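Local structure of p1 (Rice yellow mottle virus, 6TY2) at residues Gln9-Glu14 with Ala38-Glu43. The protein suppresses RNA silencing as a viral multitask factor involved in virus spread, this piece being its C-terminal zinc-finger part, which probably contributes to RNA binding. Numbering follows the deposited sequence.
With ZN (zinc ion), chain C.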
loop_
_atom_site.group_PDB
_atom_site.type_symbol
_atom_site.label_atom_id
_atom_site.label_comp_id
_atom_site.label_asym_id
_atom_site.label_seq_id
_atom_site.Cartn_x
_atom_site.Cartn_y
_atom_site.Cartn_z
ATOM N N GLN A 9 9.052 13.195 4.631
ATOM C CA GLN A 9 9.085 14.388 3.782
ATOM C C GLN A 9 8.914 14.051 2.314
ATOM O O GLN A 9 8.101 14.668 1.620
ATOM C CB GLN A 9 10.396 15.168 3.961
ATOM C CG GLN A 9 10.416 16.090 5.181
ATOM C CD GLN A 9 11.659 16.997 5.244
ATOM O OE1 GLN A 9 12.755 16.609 4.837
ATOM N NE2 GLN A 9 11.477 18.214 5.752
ATOM N N GLU A 10 9.691 13.089 1.830
ATOM C CA GLU A 10 9.621 12.720 0.426
ATOM C C GLU A 10 8.253 12.117 0.105
ATOM O O GLU A 10 7.670 12.413 -0.934
ATOM C CB GLU A 10 10.726 11.727 0.034
ATOM C CG GLU A 10 12.061 11.835 0.774
ATOM C CD GLU A 10 12.834 13.137 0.544
ATOM O OE1 GLU A 10 13.113 13.481 -0.632
ATOM O OE2 GLU A 10 13.190 13.801 1.552
ATOM N N ARG A 11 7.743 11.273 0.987
ATOM C CA ARG A 11 6.418 10.713 0.765
ATOM C C ARG A 11 5.329 11.792 0.844
ATOM O O ARG A 11 4.399 11.794 0.044
ATOM C CB ARG A 11 6.120 9.595 1.759
ATOM C CG ARG A 11 4.805 8.904 1.469
ATOM C CD ARG A 11 4.959 7.407 1.584
ATOM N NE ARG A 11 3.660 6.739 1.646
ATOM C CZ ARG A 11 2.988 6.328 0.577
ATOM N NH1 ARG A 11 3.488 6.531 -0.641
ATOM N NH2 ARG A 11 1.814 5.717 0.723
ATOM N N ASN A 12 5.467 12.723 1.780
ATOM C CA ASN A 12 4.496 13.792 1.917
ATOM C C ASN A 12 4.521 14.717 0.717
ATOM O O ASN A 12 3.485 15.163 0.270
ATOM C CB ASN A 12 4.725 14.584 3.209
ATOM C CG ASN A 12 4.160 13.875 4.417
ATOM O OD1 ASN A 12 3.402 12.917 4.275
ATOM N ND2 ASN A 12 4.527 14.329 5.608
ATOM N N ALA A 13 5.704 14.974 0.177
ATOM C CA ALA A 13 5.798 15.760 -1.049
ATOM C C ALA A 13 4.962 15.110 -2.146
ATOM O O ALA A 13 4.250 15.778 -2.886
ATOM C CB ALA A 13 7.258 15.898 -1.488
ATOM N N GLU A 14 5.039 13.790 -2.233
ATOM C CA GLU A 14 4.373 13.059 -3.300
ATOM C C GLU A 14 2.871 12.994 -3.068
ATOM O O GLU A 14 2.085 12.981 -4.021
ATOM C CB GLU A 14 4.964 11.653 -3.420
ATOM C CG GLU A 14 4.374 10.811 -4.536
ATOM C CD GLU A 14 4.503 11.443 -5.924
ATOM O OE1 GLU A 14 5.454 12.233 -6.174
ATOM O OE2 GLU A 14 3.636 11.132 -6.772
ATOM N N ALA A 38 1.349 8.344 12.737
ATOM C CA ALA A 38 0.488 7.610 11.815
ATOM C C ALA A 38 1.204 7.530 10.481
ATOM O O ALA A 38 1.257 8.504 9.738
ATOM C CB ALA A 38 -0.885 8.278 11.667
ATOM N N CYS A 39 1.745 6.353 10.187
ATOM C CA CYS A 39 2.653 6.157 9.062
ATOM C C CYS A 39 2.349 4.860 8.304
ATOM O O CYS A 39 2.037 3.847 8.922
ATOM C CB CYS A 39 4.081 6.158 9.600
ATOM S SG CYS A 39 5.350 5.628 8.510
ATOM N N ASP A 40 2.427 4.869 6.978
ATOM C CA ASP A 40 2.059 3.657 6.247
ATOM C C ASP A 40 3.252 3.028 5.533
ATOM O O ASP A 40 3.085 2.271 4.588
ATOM C CB ASP A 40 0.918 3.933 5.255
ATOM C CG ASP A 40 1.261 4.991 4.212
ATOM O OD1 ASP A 40 2.384 5.518 4.243
ATOM O OD2 ASP A 40 0.403 5.295 3.346
ATOM N N ILE A 41 4.453 3.332 6.002
ATOM C CA ILE A 41 5.668 2.712 5.470
ATOM C C ILE A 41 6.048 1.513 6.335
ATOM O O ILE A 41 6.495 1.682 7.457
ATOM C CB ILE A 41 6.828 3.709 5.424
ATOM C CG1 ILE A 41 6.390 5.003 4.734
ATOM C CG2 ILE A 41 8.040 3.095 4.737
ATOM C CD1 ILE A 41 7.464 6.078 4.742
ATOM N N PRO A 42 5.840 0.291 5.827
ATOM C CA PRO A 42 6.025 -0.910 6.649
ATOM C C PRO A 42 7.399 -0.993 7.285
ATOM O O PRO A 42 7.517 -1.446 8.420
ATOM C CB PRO A 42 5.823 -2.052 5.651
ATOM C CG PRO A 42 4.961 -1.460 4.591
ATOM C CD PRO A 42 5.430 -0.041 4.456
ATOM N N GLU A 43 8.412 -0.537 6.562
ATOM C CA GLU A 43 9.788 -0.583 7.027
ATOM C C GLU A 43 9.957 0.238 8.303
ATOM O O GLU A 43 10.819 -0.049 9.128
ATOM C CB GLU A 43 10.740 -0.075 5.929
ATOM C CG GLU A 43 10.813 -0.948 4.665
ATOM C CD GLU A 43 9.593 -0.807 3.753
ATOM O OE1 GLU A 43 8.803 0.141 3.924
ATOM O OE2 GLU A 43 9.422 -1.650 2.851
HETATM ZN ZN ZN C . 7.275 6.446 9.473
#
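A side-on, two-nitrogen salt bridge between R11 and D40 joins helix 3-24 to the loop that follows it, within a zinc finger whose metal is held by H8, C39, H44 and C48. The helix supplies one ligand, H8, and the later part of the chain supplies the other three; the bridge adds a link between the two parts that does not pass through the metal. The evidence for a paired grip is that each nitrogen has its own oxygen. R11 NE donates to D40 OD1 at 3.1 Å. R11 NH2 donates to D40 OD2 at 3.0 Å, and this second bond is nearly straight (171°). Both acceptors lie in the guanidinium plane, at its edge. The carboxylate is nevertheless turned, its plane 40° from that of the guanidinium; NE meets OD1 on the syn side, whereas NH2 reaches OD2 from above the carboxylate plane. OD2 also receives a weak hydrogen bond from N55 ND2, near the C-terminal end.

R11 arrives with CG anti to its own backbone nitrogen and a bend at chi2, torsions that carry the guanidinium to D40. On the way its CD passes I41 CG1 at 4.2 Å, a loose apolar contact. L34 touches R11, D40 and I41 alike, adding an apolar neighbour to the bridge. I41 also lies close to the side chains of H8 and H44, placing its aliphatic chain between the salt bridge and the metal site. Next to D40 in sequence, C39 binds the zinc ion through SG at 2.3 Å. That same sulfur accepts a nearly straight hydrogen bond (166° at the hydrogen) from the backbone, I41 N lying 3.5 Å from C39 SG.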